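Local coordinates for putative branched-chain amino acid aminotransferase IlvE (Streptococcus mutans, PDB 4DQN), which probably catalyses the reversible, pyridoxal-phosphate-dependent transfer of the amino group from leucine, isoleucine or valine to 2-oxoglutarate, at residues A[222-226]-A[227-231]; A[96-99]-A[100-104]. All blocks are in the same frame, centred on the assembly; numbering follows the deposited sequence.

Contact 1: A[222-226]-A[227-231]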
# COMPACT_ATOMS: atom_id res chain seq x y z
N ILE A 222 -3.42 -22.54 -1.87
CA ILE A 222 -2.55 -21.79 -0.98
C ILE A 222 -1.69 -20.81 -1.76
O ILE A 222 -1.14 -21.14 -2.81
CB ILE A 222 -1.64 -22.73 -0.15
CG1 ILE A 222 -2.48 -23.54 0.84
CG2 ILE A 222 -0.57 -21.95 0.60
CD1 ILE A 222 -1.66 -24.51 1.69
N GLU A 223 -1.60 -19.58 -1.24
CA GLU A 223 -0.74 -18.57 -1.84
C GLU A 223 0.56 -18.45 -1.07
O GLU A 223 1.64 -18.78 -1.58
CB GLU A 223 -1.45 -17.22 -1.82
CG GLU A 223 -2.64 -17.14 -2.74
CD GLU A 223 -2.33 -16.42 -4.02
OE1 GLU A 223 -2.04 -15.21 -3.96
OE2 GLU A 223 -2.39 -17.06 -5.09
N GLU A 224 0.45 -17.97 0.16
CA GLU A 224 1.63 -17.79 0.99
C GLU A 224 1.33 -17.74 2.49
O GLU A 224 0.17 -17.63 2.91
CB GLU A 224 2.44 -16.56 0.54
CG GLU A 224 1.64 -15.29 0.30
CD GLU A 224 2.46 -14.22 -0.41
OE1 GLU A 224 3.00 -14.50 -1.50
OE2 GLU A 224 2.58 -13.10 0.12
N VAL A 225 2.41 -17.84 3.28
CA VAL A 225 2.35 -17.92 4.73
C VAL A 225 2.86 -16.60 5.30
O VAL A 225 4.08 -16.40 5.44
CB VAL A 225 3.25 -19.06 5.23
CG1 VAL A 225 2.98 -19.37 6.70
CG2 VAL A 225 3.04 -20.31 4.36
N GLY A 226 1.94 -15.69 5.61
CA GLY A 226 2.31 -14.33 5.93
C GLY A 226 3.01 -13.75 4.73
O GLY A 226 2.46 -13.76 3.62
N SER A 227 4.24 -13.29 4.92
CA SER A 227 5.02 -12.74 3.82
C SER A 227 5.99 -13.77 3.24
O SER A 227 6.76 -13.46 2.31
CB SER A 227 5.79 -11.49 4.26
OG SER A 227 6.79 -11.82 5.22
N ALA A 228 5.95 -15.00 3.78
CA ALA A 228 6.85 -16.09 3.35
C ALA A 228 6.14 -17.08 2.42
O ALA A 228 4.91 -17.14 2.40
CB ALA A 228 7.40 -16.82 4.57
N ASN A 229 6.92 -17.86 1.67
CA ASN A 229 6.35 -18.85 0.75
C ASN A 229 6.03 -20.17 1.47
O ASN A 229 6.67 -20.48 2.47
CB ASN A 229 7.31 -19.14 -0.41
CG ASN A 229 7.34 -18.03 -1.45
OD1 ASN A 229 8.16 -18.05 -2.37
ND2 ASN A 229 6.46 -17.06 -1.31
N PHE A 230 5.05 -20.91 0.97
CA PHE A 230 4.71 -22.23 1.48
C PHE A 230 5.45 -23.27 0.64
O PHE A 230 5.67 -23.07 -0.56
CB PHE A 230 3.19 -22.47 1.37
CG PHE A 230 2.73 -23.86 1.80
CD1 PHE A 230 2.68 -24.92 0.89
CD2 PHE A 230 2.34 -24.09 3.12
CE1 PHE A 230 2.26 -26.19 1.29
CE2 PHE A 230 1.92 -25.36 3.53
CZ PHE A 230 1.87 -26.41 2.61
N PHE A 231 5.86 -24.37 1.27
CA PHE A 231 6.36 -25.53 0.53
C PHE A 231 5.85 -26.80 1.21
O PHE A 231 5.69 -26.84 2.43
CB PHE A 231 7.90 -25.54 0.38
CG PHE A 231 8.65 -25.85 1.66
CD1 PHE A 231 9.08 -24.83 2.50
CD2 PHE A 231 8.92 -27.17 2.03
CE1 PHE A 231 9.76 -25.11 3.67
CE2 PHE A 231 9.59 -27.46 3.21
CZ PHE A 231 10.02 -26.43 4.03
O HOH W 1 4.05 -19.68 -1.38
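Ile-222 and Phe-230 meet on one side of a tight beta hairpin, where Ile-222 CD1 sits over the phenyl ring in a CH-pi contact, 4.0 Å from the centroid and only 8° off the ring normal. Its other branch, CG2, packs against Phe-230 CB at 3.9 Å. Val-225 comes to the same aromatic from the edge: its CG2 lies 3.7 Å from Phe-230 CB and stays near the ring plane. Phe-230 CG is anti to the backbone N (chi1 177°), which puts one face of the ring against Ile-222 CD1.

The turn brings the two strands together. Val-225 N donates to Ala-228 O at 2.7 Å, and Ala-228 N returns a bond to Val-225 O at 2.9 Å. Together they close a type II' turn with Gly-226, at positive phi, and Ser-227 at its corners. Farther from the turn a water takes over the bridging, donating to Glu-223 O and accepting from Phe-230 N. Glu-224 OE1 and Asn-229 ND2 turn instead to the backbone of Leu-248.

Strand 211-214 flanks strand 222-225 through a classic beta bulge, in which Glu-223 and Glu-224 both face Tyr-213, while strand 281-288 borders the returning strand and Ala-284 touches Phe-230.

Contact 2: A[96-99]-A[100-104]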
# COMPACT_ATOMS: atom_id res chain seq x y z
N PRO A 96 11.69 4.13 -10.93
CA PRO A 96 12.88 3.81 -11.74
C PRO A 96 13.65 2.66 -11.11
O PRO A 96 13.75 2.59 -9.87
CB PRO A 96 13.71 5.09 -11.67
CG PRO A 96 13.22 5.81 -10.40
CD PRO A 96 11.75 5.48 -10.34
N GLN A 97 14.20 1.78 -11.94
CA GLN A 97 14.95 0.64 -11.42
C GLN A 97 16.28 1.04 -10.79
O GLN A 97 16.94 1.98 -11.22
CB GLN A 97 15.20 -0.37 -12.54
CG GLN A 97 13.96 -1.12 -13.04
CD GLN A 97 14.32 -2.15 -14.08
OE1 GLN A 97 15.50 -2.49 -14.23
NE2 GLN A 97 13.33 -2.63 -14.82
N VAL A 98 16.67 0.31 -9.75
CA VAL A 98 18.03 0.38 -9.23
C VAL A 98 18.79 -0.75 -9.91
O VAL A 98 18.43 -1.92 -9.72
CB VAL A 98 18.05 0.15 -7.70
CG1 VAL A 98 19.48 0.05 -7.17
CG2 VAL A 98 17.31 1.27 -6.98
N PRO A 99 19.80 -0.42 -10.74
CA PRO A 99 20.52 -1.48 -11.46
C PRO A 99 21.19 -2.48 -10.51
O PRO A 99 21.53 -2.14 -9.38
CB PRO A 99 21.58 -0.70 -12.26
CG PRO A 99 20.90 0.67 -12.52
CD PRO A 99 20.15 0.93 -11.22
N THR A 100 21.37 -3.71 -10.98
CA THR A 100 21.93 -4.78 -10.16
C THR A 100 23.32 -4.44 -9.62
O THR A 100 23.60 -4.65 -8.44
CB THR A 100 21.96 -6.07 -10.95
OG1 THR A 100 20.61 -6.40 -11.31
CG2 THR A 100 22.55 -7.22 -10.12
N ASP A 101 24.19 -3.88 -10.46
CA ASP A 101 25.51 -3.53 -9.96
C ASP A 101 25.45 -2.43 -8.89
O ASP A 101 26.19 -2.50 -7.92
CB ASP A 101 26.52 -3.22 -11.08
CG ASP A 101 26.13 -2.02 -11.92
OD1 ASP A 101 26.93 -1.67 -12.82
OD2 ASP A 101 25.06 -1.41 -11.70
N LYS A 102 24.55 -1.46 -9.05
CA LYS A 102 24.38 -0.40 -8.04
C LYS A 102 23.89 -1.01 -6.73
O LYS A 102 24.42 -0.71 -5.66
CB LYS A 102 23.38 0.67 -8.53
CG LYS A 102 23.11 1.80 -7.53
CD LYS A 102 22.06 2.77 -8.10
CE LYS A 102 21.83 3.96 -7.20
NZ LYS A 102 23.06 4.77 -6.95
N PHE A 103 22.87 -1.88 -6.83
CA PHE A 103 22.27 -2.53 -5.67
C PHE A 103 23.29 -3.35 -4.87
O PHE A 103 23.39 -3.23 -3.64
CB PHE A 103 21.13 -3.45 -6.17
CG PHE A 103 20.37 -4.16 -5.07
CD1 PHE A 103 20.88 -5.33 -4.50
CD2 PHE A 103 19.13 -3.69 -4.64
CE1 PHE A 103 20.18 -5.99 -3.48
CE2 PHE A 103 18.42 -4.35 -3.63
CZ PHE A 103 18.95 -5.51 -3.05
N ILE A 104 24.04 -4.20 -5.57
CA ILE A 104 24.96 -5.10 -4.89
C ILE A 104 26.11 -4.31 -4.29
O ILE A 104 26.52 -4.56 -3.16
CB ILE A 104 25.48 -6.19 -5.84
CG1 ILE A 104 24.34 -7.14 -6.21
CG2 ILE A 104 26.60 -7.00 -5.20
CD1 ILE A 104 24.74 -8.12 -7.32
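Val-98 and Phe-103 meet through aliphatic carbon and not through the ring: Val-98 CG1 lies 4.0 Å from Phe-103 CB, and the phenyl group leads away from the preceding loop toward Asn-82 and Ala-83 of helix 79-92. The carboxylate of Asp-101 brings one oxygen back to the proline, with OD2 3.6 Å from Pro-99 CB. Asp-101 CG stands between its backbone N and carbonyl carbon (chi1 63°), and this rotation folds the acid back toward the start of the helix.

The pyrrolidine ring of Pro-99 also meets the lysine chain, its CD lying 4.1 Å from Lys-102 CD. Val-98 CG1 touches the same methylene, Lys-102 CD, at 3.9 Å, and there the two side chains cross at about a right angle. With CG anti to the backbone N (chi1 179°), Lys-102 runs out extended past both residues and bends only at its last torsion, which turns NZ to Tyr-25, Ser-27 and Asp-35 O.

Pro-99 occupies the N-cap position of helix 100-113. Its carbonyl oxygen receives Phe-103 N at 2.9 Å in a nearly straight bond (N-H...O 166°), the first i to i+4 link here, followed by Ile-104 N to Thr-100 O. Lys-102 CB and Phe-103 CB each also come to 3.5 Å from Pro-99 O. Gln-87 NE2 bonds to both Val-98 O and Thr-100 OG1, tying this start to helix 79-92.

Proline has no N-H to donate, so its place at the cap costs the helix no bond. The chemistry is divided accordingly: a carbonyl begins the helical bonding, apolar carbons of Val-98 and Pro-99 pack along the lysine chain, and the ammonium group, carried beyond them, finds three oxygen partners.

In the fold
Contact 1 and contact 2 lie on opposite sides of the chain's centre, their own centres 27 Å apart and their nearest atoms about 16 Å, so neither touches the other. Contact 2 comes first along the chain and borders the seven-stranded antiparallel sheet; contact 1 is a hairpin within the mixed sheet. Both can be placed relative to Lys-188, the predicted attachment site of pyridoxal phosphate, which carries no cofactor here. The side chain of Ser-227 in contact 1 is about 5 Å from that of Lys-188, whereas the side chain of Phe-103 in contact 2 is about 9 Å from it. The hairpin turn is thus consistent with a place beside the cofactor pocket, with the helix start farther from it.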